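Local coordinates for protein polymerase X (Deinococcus radiodurans, PDB 2W9M) that probably catalyses template-directed DNA synthesis from deoxynucleoside triphosphates as a family X polymerase, and carries a zinc-binding phosphatase-like domain, at residues L100-L105 and V152-A157; E126-G131 and T146-V151; R437-L442 and L472-G477. All coordinates share one frame; numbering follows the deposited sequence.

Contact 1 of 3, residues L100-L105 and V152-A157; sequences LGVRGL and VFLFEA
Val102 and Leu154 mark the closest approach of the two backbones, their CA atoms 7.5 Å apart, where the loop 100-105 runs past the last turns of helix 141-157. The loop is the hairpin of a helix-hairpin-helix motif, linking helix 94-99 to helix 107-115. It reverses direction through a type II beta turn from Val102 to Leu105, closed by Leu105 N donating to Val102 O at 3.2 Å. Gly104 takes the third position of that turn with a positive phi of 105°, a conformation in which a side chain would collide with the carbonyl O of Arg103. Opposite the hairpin, the segment 152-157 is helical throughout.

Leu154 supplies most of the surface given by the helix. Its CB heads for the loop, and with CG anti to the carbonyl carbon (chi1 -86°) the two methyls are presented to the hairpin. CD2 meets CG2 of Val102 at 3.9 Å, the two side chains crossing at about a right angle. The isopropyl group of Val102 is shared among helices: CG2, lying beside its own backbone N, serves Leu154, and the same side chain also packs on Leu121 of helix 121-130. Val102 is thus buried, whereas Leu154 stays partly exposed. Farther out, the Arg103 guanidinium stands over the face of the Phe153 ring, CZ lying 5.9 Å from its centroid and 17° off the ring normal, too long for more than a weak attraction. NH1 of Arg103 has a weak hydrogen bond to Asn150 OD1, one turn earlier on the helix. Helix-hairpin-helix hairpins commonly bind the DNA backbone; here part of the hairpin is backed by a helix of the next motif. Both Leu154 methyls also reach the Gly101 carbonyl oxygen, CD2 at 3.8 Å and CD1 at 4.0 Å from Gly101 O.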
loop_
_atom_site.group_PDB
_atom_site.type_symbol
_atom_site.label_atom_id
_atom_site.label_comp_id
_atom_site.label_asym_id
_atom_site.label_seq_id
_atom_site.Cartn_x
_atom_site.Cartn_y
_atom_site.Cartn_z
ATOM N N LEU A 100 14.482 5.322 4.859
ATOM C CA LEU A 100 15.141 6.386 5.613
ATOM C C LEU A 100 15.372 5.984 7.069
ATOM O O LEU A 100 16.020 6.705 7.826
ATOM C CB LEU A 100 14.325 7.680 5.552
ATOM C CG LEU A 100 14.270 8.393 4.202
ATOM C CD1 LEU A 100 13.214 9.478 4.226
ATOM C CD2 LEU A 100 15.617 8.971 3.859
ATOM N N GLY A 101 14.839 4.829 7.455
ATOM C CA GLY A 101 15.012 4.323 8.805
ATOM C C GLY A 101 15.979 3.155 8.879
ATOM O O GLY A 101 16.253 2.633 9.962
ATOM N N VAL A 102 16.492 2.737 7.724
ATOM C CA VAL A 102 17.475 1.661 7.661
ATOM C C VAL A 102 18.872 2.181 7.992
ATOM O O VAL A 102 19.491 2.883 7.187
ATOM C CB VAL A 102 17.510 1.008 6.267
ATOM C CG1 VAL A 102 18.542 -0.107 6.224
ATOM C CG2 VAL A 102 16.138 0.486 5.893
ATOM N N ARG A 103 19.362 1.836 9.178
ATOM C CA ARG A 103 20.681 2.275 9.622
ATOM C C ARG A 103 21.747 1.931 8.584
ATOM O O ARG A 103 21.885 0.772 8.191
ATOM C CB ARG A 103 21.033 1.636 10.970
ATOM C CG ARG A 103 22.283 2.208 11.615
ATOM C CD ARG A 103 23.109 1.126 12.305
ATOM N NE ARG A 103 22.691 0.861 13.679
ATOM C CZ ARG A 103 21.951 -0.178 14.054
ATOM N NH1 ARG A 103 21.530 -1.061 13.158
ATOM N NH2 ARG A 103 21.633 -0.332 15.331
ATOM N N GLY A 104 22.488 2.939 8.132
ATOM C CA GLY A 104 23.568 2.720 7.186
ATOM C C GLY A 104 23.291 3.131 5.747
ATOM O O GLY A 104 24.178 3.049 4.895
ATOM N N LEU A 105 22.067 3.569 5.463
ATOM C CA LEU A 105 21.728 4.032 4.117
ATOM C C LEU A 105 21.810 5.556 3.996
ATOM O O LEU A 105 20.991 6.282 4.567
ATOM C CB LEU A 105 20.335 3.545 3.697
ATOM C CG LEU A 105 20.168 2.083 3.271
ATOM C CD1 LEU A 105 18.778 1.857 2.706
ATOM C CD2 LEU A 105 21.213 1.690 2.250
ATOM N N VAL A 152 16.346 -6.625 9.126
ATOM C CA VAL A 152 15.846 -7.588 10.103
ATOM C C VAL A 152 15.520 -6.916 11.437
ATOM O O VAL A 152 14.594 -7.320 12.132
ATOM C CB VAL A 152 16.839 -8.739 10.343
ATOM C CG1 VAL A 152 16.417 -9.557 11.557
ATOM C CG2 VAL A 152 16.934 -9.622 9.112
ATOM N N PHE A 153 16.280 -5.884 11.789
ATOM C CA PHE A 153 16.029 -5.151 13.023
ATOM C C PHE A 153 14.711 -4.387 12.952
ATOM O O PHE A 153 13.940 -4.388 13.914
ATOM C CB PHE A 153 17.174 -4.184 13.334
ATOM C CG PHE A 153 18.325 -4.820 14.059
ATOM C CD1 PHE A 153 19.473 -5.189 13.379
ATOM C CD2 PHE A 153 18.258 -5.045 15.425
ATOM C CE1 PHE A 153 20.533 -5.773 14.047
ATOM C CE2 PHE A 153 19.315 -5.629 16.099
ATOM C CZ PHE A 153 20.453 -5.993 15.409
ATOM N N LEU A 154 14.460 -3.730 11.820
ATOM C CA LEU A 154 13.220 -2.984 11.644
ATOM C C LEU A 154 12.023 -3.914 11.808
ATOM O O LEU A 154 11.050 -3.573 12.484
ATOM C CB LEU A 154 13.163 -2.286 10.281
ATOM C CG LEU A 154 13.802 -0.900 10.142
ATOM C CD1 LEU A 154 14.022 -0.284 11.513
ATOM C CD2 LEU A 154 15.112 -0.967 9.376
ATOM N N PHE A 155 12.110 -5.094 11.201
ATOM C CA PHE A 155 11.015 -6.058 11.233
ATOM C C PHE A 155 10.724 -6.589 12.636
ATOM O O PHE A 155 9.564 -6.748 13.015
ATOM C CB PHE A 155 11.278 -7.229 10.281
ATOM C CG PHE A 155 11.009 -6.912 8.838
ATOM C CD1 PHE A 155 11.547 -7.697 7.831
ATOM C CD2 PHE A 155 10.229 -5.824 8.487
ATOM C CE1 PHE A 155 11.302 -7.409 6.501
ATOM C CE2 PHE A 155 9.981 -5.528 7.157
ATOM C CZ PHE A 155 10.520 -6.325 6.163
ATOM N N GLU A 156 11.772 -6.869 13.401
ATOM C CA GLU A 156 11.596 -7.428 14.739
ATOM C C GLU A 156 11.030 -6.404 15.720
ATOM O O GLU A 156 10.420 -6.767 16.722
ATOM C CB GLU A 156 12.911 -8.022 15.253
ATOM C CG GLU A 156 13.402 -9.178 14.398
ATOM C CD GLU A 156 14.580 -9.912 15.001
ATOM O OE1 GLU A 156 15.451 -9.248 15.603
ATOM O OE2 GLU A 156 14.636 -11.154 14.864
ATOM N N ALA A 157 11.222 -5.126 15.413
ATOM C CA ALA A 157 10.674 -4.045 16.224
ATOM C C ALA A 157 9.149 -4.054 16.178
ATOM O O ALA A 157 8.483 -4.054 17.214
ATOM C CB ALA A 157 11.213 -2.703 15.748
#

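Contact 2 of 3, residues E126-G131 and T146-V151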
loop_
_atom_site.group_PDB
_atom_site.type_symbol
_atom_site.label_atom_id
_atom_site.label_comp_id
_atom_site.label_asym_id
_atom_site.label_seq_id
_atom_site.Cartn_x
_atom_site.Cartn_y
_atom_site.Cartn_z
ATOM N N GLU A 126 14.344 -8.691 -0.364
ATOM C CA GLU A 126 14.428 -9.619 -1.483
ATOM C C GLU A 126 15.662 -9.337 -2.335
ATOM O O GLU A 126 16.328 -10.263 -2.806
ATOM C CB GLU A 126 13.166 -9.536 -2.342
ATOM C CG GLU A 126 11.916 -10.014 -1.627
ATOM C CD GLU A 126 10.640 -9.571 -2.317
ATOM O OE1 GLU A 126 10.694 -8.609 -3.116
ATOM O OE2 GLU A 126 9.581 -10.184 -2.060
ATOM N N ALA A 127 15.967 -8.058 -2.530
ATOM C CA ALA A 127 17.130 -7.669 -3.320
ATOM C C ALA A 127 18.408 -8.186 -2.678
ATOM O O ALA A 127 19.329 -8.609 -3.371
ATOM C CB ALA A 127 17.191 -6.164 -3.480
ATOM N N ALA A 128 18.452 -8.156 -1.350
ATOM C CA ALA A 128 19.593 -8.685 -0.616
ATOM C C ALA A 128 19.672 -10.196 -0.818
ATOM O O ALA A 128 20.741 -10.750 -1.073
ATOM C CB ALA A 128 19.478 -8.345 0.870
ATOM N N GLU A 129 18.521 -10.847 -0.706
ATOM C CA GLU A 129 18.399 -12.292 -0.851
ATOM C C GLU A 129 18.955 -12.783 -2.190
ATOM O O GLU A 129 19.654 -13.791 -2.250
ATOM C CB GLU A 129 16.922 -12.668 -0.770
ATOM C CG GLU A 129 16.627 -14.032 -0.193
ATOM C CD GLU A 129 16.291 -13.960 1.277
ATOM O OE1 GLU A 129 16.993 -13.233 2.009
ATOM O OE2 GLU A 129 15.321 -14.626 1.699
ATOM N N SER A 130 18.642 -12.059 -3.260
ATOM C CA SER A 130 18.867 -12.553 -4.616
ATOM C C SER A 130 20.199 -12.146 -5.236
ATOM O O SER A 130 20.530 -12.580 -6.340
ATOM C CB SER A 130 17.733 -12.095 -5.532
ATOM O OG SER A 130 17.829 -10.709 -5.806
ATOM N N GLY A 131 20.956 -11.310 -4.535
ATOM C CA GLY A 131 22.211 -10.808 -5.060
ATOM C C GLY A 131 22.025 -9.530 -5.858
ATOM O O GLY A 131 22.994 -8.879 -6.248
ATOM N N THR A 146 24.976 -6.485 5.437
ATOM C CA THR A 146 24.851 -5.559 6.553
ATOM C C THR A 146 23.472 -4.923 6.490
ATOM O O THR A 146 22.779 -4.802 7.501
ATOM C CB THR A 146 25.937 -4.465 6.494
ATOM O OG1 THR A 146 27.227 -5.063 6.677
ATOM C CG2 THR A 146 25.711 -3.416 7.571
ATOM N N ILE A 147 23.073 -4.534 5.286
ATOM C CA ILE A 147 21.768 -3.934 5.082
ATOM C C ILE A 147 20.652 -4.924 5.416
ATOM O O ILE A 147 19.646 -4.552 6.020
ATOM C CB ILE A 147 21.626 -3.418 3.644
ATOM C CG1 ILE A 147 22.524 -2.193 3.450
ATOM C CG2 ILE A 147 20.169 -3.102 3.330
ATOM C CD1 ILE A 147 22.714 -1.787 2.008
ATOM N N LEU A 148 20.836 -6.183 5.036
ATOM C CA LEU A 148 19.853 -7.211 5.349
ATOM C C LEU A 148 19.725 -7.386 6.859
ATOM O O LEU A 148 18.628 -7.584 7.381
ATOM C CB LEU A 148 20.213 -8.542 4.684
ATOM C CG LEU A 148 19.236 -9.690 4.985
ATOM C CD1 LEU A 148 17.819 -9.294 4.620
ATOM C CD2 LEU A 148 19.628 -10.962 4.257
ATOM N N GLU A 149 20.853 -7.315 7.555
ATOM C CA GLU A 149 20.859 -7.360 9.010
ATOM C C GLU A 149 20.046 -6.201 9.581
ATOM O O GLU A 149 19.225 -6.388 10.477
ATOM C CB GLU A 149 22.294 -7.300 9.531
ATOM C CG GLU A 149 22.451 -6.541 10.843
ATOM C CD GLU A 149 23.845 -5.945 11.015
ATOM O OE1 GLU A 149 24.839 -6.691 10.859
ATOM O OE2 GLU A 149 23.944 -4.729 11.306
ATOM N N ASN A 150 20.272 -5.003 9.049
ATOM C CA ASN A 150 19.590 -3.814 9.542
ATOM C C ASN A 150 18.093 -3.811 9.249
ATOM O O ASN A 150 17.313 -3.247 10.013
ATOM C CB ASN A 150 20.256 -2.545 9.004
ATOM C CG ASN A 150 21.602 -2.286 9.648
ATOM O OD1 ASN A 150 21.795 -2.565 10.829
ATOM N ND2 ASN A 150 22.543 -1.754 8.872
ATOM N N VAL A 151 17.695 -4.441 8.146
ATOM C CA VAL A 151 16.278 -4.579 7.819
ATOM C C VAL A 151 15.620 -5.569 8.773
ATOM O O VAL A 151 14.480 -5.373 9.193
ATOM C CB VAL A 151 16.054 -5.045 6.365
ATOM C CG1 VAL A 151 14.575 -5.230 6.099
ATOM C CG2 VAL A 151 16.650 -4.045 5.385
#
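Ala128 CB meets Leu148 CB at 3.9 Å, and this pair is the centre of the contact between the two helices. Each CB points at the opposite segment, and the small alanine lets the backbones come to 6.1 Å between the CA atoms of Ala128 and Leu148. With its CG anti to the backbone N (chi1 179°), Leu148 carries its branch past the alanine toward Glu129, whose chain is bent at chi2 (97°). Leu148 CD2 ends 4.1 Å from Glu129 OE1, a methyl lying against a carboxylate oxygen.

Both helices belong to the tandem helix-hairpin-helix domain; helix 121-130 connects its two motifs, and Ala128 with Leu148 packs this connecting helix at the surface on helix 141-157, which forms the second half of the later motif. On the inner side Ile147 and Val151 both touch Leu124, one turn before Ala128, while Arg125 lies against Leu148.

The other carboxylate oxygen of Glu129, OE2, is hydrogen-bonded to the hydroxyl of Tyr228 and makes a long, weak ion pair with Arg125. Glu172 and Glu229 bring further acidic groups close, which would probably raise the pKa of one or more of these carboxylates. Ser130 N donates to Glu126 O at 3.0 Å, Ser130 OG adds a weak bond to the same oxygen, and Gly131 has left helical geometry with a phi of 89°.

Contact 3 of 3, residues R437-L442 and L472-G477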
loop_
_atom_site.group_PDB
_atom_site.type_symbol
_atom_site.label_atom_id
_atom_site.label_comp_id
_atom_site.label_asym_id
_atom_site.label_seq_id
_atom_site.Cartn_x
_atom_site.Cartn_y
_atom_site.Cartn_z
ATOM N N ARG A 437 -13.178 20.805 10.199
ATOM C CA ARG A 437 -12.458 21.518 9.149
ATOM C C ARG A 437 -11.951 20.565 8.066
ATOM O O ARG A 437 -11.977 20.888 6.878
ATOM C CB ARG A 437 -11.302 22.326 9.743
ATOM C CG ARG A 437 -11.577 23.820 9.829
ATOM C CD ARG A 437 -11.038 24.539 8.598
ATOM N NE ARG A 437 -9.740 25.162 8.855
ATOM C CZ ARG A 437 -8.793 25.337 7.936
ATOM N NH1 ARG A 437 -8.990 24.914 6.693
ATOM N NH2 ARG A 437 -7.645 25.922 8.263
ATOM N N GLN A 438 -11.498 19.389 8.487
ATOM C CA GLN A 438 -10.955 18.394 7.573
ATOM C C GLN A 438 -12.050 17.821 6.678
ATOM O O GLN A 438 -11.849 17.626 5.477
ATOM C CB GLN A 438 -10.281 17.267 8.359
ATOM C CG GLN A 438 -9.427 16.343 7.505
ATOM C CD GLN A 438 -8.068 16.934 7.190
ATOM O OE1 GLN A 438 -7.852 17.480 6.110
ATOM N NE2 GLN A 438 -7.145 16.838 8.140
ATOM N N THR A 439 -13.206 17.545 7.271
ATOM C CA THR A 439 -14.347 17.033 6.525
ATOM C C THR A 439 -14.808 18.024 5.456
ATOM O O THR A 439 -15.040 17.645 4.306
ATOM C CB THR A 439 -15.526 16.708 7.461
ATOM O OG1 THR A 439 -15.142 15.662 8.361
ATOM C CG2 THR A 439 -16.740 16.260 6.660
ATOM N N GLU A 440 -14.942 19.291 5.842
ATOM C CA GLU A 440 -15.353 20.337 4.909
ATOM C C GLU A 440 -14.357 20.444 3.757
ATOM O O GLU A 440 -14.739 20.647 2.607
ATOM C CB GLU A 440 -15.470 21.681 5.633
ATOM C CG GLU A 440 -15.973 22.824 4.764
ATOM C CD GLU A 440 -16.008 24.153 5.505
ATOM O OE1 GLU A 440 -15.595 25.175 4.914
ATOM O OE2 GLU A 440 -16.442 24.177 6.680
ATOM N N ARG A 441 -13.079 20.294 4.086
ATOM C CA ARG A 441 -11.999 20.349 3.107
ATOM C C ARG A 441 -12.172 19.299 2.012
ATOM O O ARG A 441 -12.113 19.611 0.823
ATOM C CB ARG A 441 -10.661 20.149 3.822
ATOM C CG ARG A 441 -9.456 19.938 2.920
ATOM C CD ARG A 441 -8.270 19.478 3.760
ATOM N NE ARG A 441 -6.977 19.737 3.135
ATOM C CZ ARG A 441 -5.819 19.321 3.638
ATOM N NH1 ARG A 441 -5.801 18.626 4.765
ATOM N NH2 ARG A 441 -4.677 19.598 3.020
ATOM N N LEU A 442 -12.395 18.056 2.418
ATOM C CA LEU A 442 -12.503 16.951 1.472
ATOM C C LEU A 442 -13.827 16.946 0.703
ATOM O O LEU A 442 -13.859 16.585 -0.477
ATOM C CB LEU A 442 -12.263 15.614 2.183
ATOM C CG LEU A 442 -10.776 15.273 2.332
ATOM C CD1 LEU A 442 -10.465 14.655 3.671
ATOM C CD2 LEU A 442 -10.327 14.366 1.201
ATOM N N LEU A 472 -15.776 10.217 7.637
ATOM C CA LEU A 472 -15.683 9.527 6.357
ATOM C C LEU A 472 -17.028 9.444 5.634
ATOM O O LEU A 472 -17.103 9.670 4.426
ATOM C CB LEU A 472 -15.092 8.131 6.541
ATOM C CG LEU A 472 -13.972 7.697 5.593
ATOM C CD1 LEU A 472 -14.092 6.209 5.303
ATOM C CD2 LEU A 472 -13.970 8.485 4.295
ATOM N N ASP A 473 -18.089 9.130 6.372
ATOM C CA ASP A 473 -19.416 8.968 5.773
ATOM C C ASP A 473 -19.915 10.232 5.076
ATOM O O ASP A 473 -20.526 10.160 4.008
ATOM C CB ASP A 473 -20.436 8.494 6.814
ATOM C CG ASP A 473 -20.367 6.992 7.059
ATOM O OD1 ASP A 473 -21.234 6.461 7.792
ATOM O OD2 ASP A 473 -19.449 6.341 6.512
ATOM N N ALA A 474 -19.660 11.388 5.682
ATOM C CA ALA A 474 -20.001 12.660 5.056
ATOM C C ALA A 474 -19.235 12.832 3.747
ATOM O O ALA A 474 -19.814 13.208 2.723
ATOM C CB ALA A 474 -19.702 13.812 6.000
ATOM N N VAL A 475 -17.934 12.553 3.784
ATOM C CA VAL A 475 -17.087 12.706 2.603
ATOM C C VAL A 475 -17.515 11.757 1.488
ATOM O O VAL A 475 -17.658 12.169 0.337
ATOM C CB VAL A 475 -15.598 12.474 2.920
ATOM C CG1 VAL A 475 -14.774 12.561 1.647
ATOM C CG2 VAL A 475 -15.110 13.488 3.937
ATOM N N LEU A 476 -17.724 10.491 1.837
ATOM C CA LEU A 476 -18.160 9.491 0.868
ATOM C C LEU A 476 -19.512 9.859 0.262
ATOM O O LEU A 476 -19.752 9.631 -0.923
ATOM C CB LEU A 476 -18.214 8.101 1.506
ATOM C CG LEU A 476 -16.872 7.488 1.900
ATOM C CD1 LEU A 476 -17.040 6.039 2.330
ATOM C CD2 LEU A 476 -15.889 7.586 0.747
ATOM N N GLY A 477 -20.391 10.428 1.079
ATOM C CA GLY A 477 -21.676 10.906 0.598
ATOM C C GLY A 477 -21.479 11.971 -0.465
ATOM O O GLY A 477 -22.166 11.978 -1.489
#
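Val475 and Leu442 meet between two helices that run in nearly the same direction, the axes of segments 437-442 and 472-477 approaching to 9.2 Å at an angle of 14°. Val475 directs its CB at helix 435-446, and from there the side chain forks. One branch, CG1, is anti to the backbone N (chi1 177°) and touches Leu442 CB at 4.0 Å. The other, CG2, lies beside its own backbone N and also reaches Leu442 CB at 4.0 Å, so that the fork straddles this one carbon. CG2 further approaches Thr439 O, at 4.2 Å, one turn earlier on the facing helix.

Next to it, the methyl of Thr439 rests on Ala474, CG2 to CB at 3.9 Å. With its methyl so placed, Thr439 has OG1 beside its backbone N, where it bonds to Ala435 O in its own helix and to Asp471 N just ahead of helix 472-482.

These helices follow strands 422-426 and 453-454 of the seven-stranded parallel sheet, consistent with neighbouring outer helices of a PHP-domain barrel. Away from the interface, Arg441 NH1 donates to Gln438 OE1 at 2.7 Å with an N-H...O angle of 159°, on a lone pair in the carbonyl plane. Backbone oxygens of Ile404, Leu405 and Ser429 hold the rest of that guanidinium, and Asn430 O takes Gln438 NE2. The meeting faces therefore cohere through methyl and methylene packing, while the Thr439 hydroxyl, bonded to its own helix and to the residue just before helix 472-482, adds a polar link at the start of that helix.

Overall arrangement
Contacts 1 and 2 adjoin, their centres 11 Å apart, and share helix 141-157: residues 146-151 face helix 121-130, and residues 152-157 face the preceding hairpin. Contact 2 is nested in the loop closed by contact 1. Leu105 CD2 and Ile147 CD1, 3.8 Å apart, join them, so consecutive helix-hairpin-helix motifs form one packed unit. Contact 3 comes later in the chain, with its centre 36 Å from that of contact 1 and 42 Å from that of contact 2. It lies near an annotated metal site, though not in contact with it: the Leu442 side chain lies about 8 Å from that of the zinc ligand His456 and about 11 Å from a bound zinc ion.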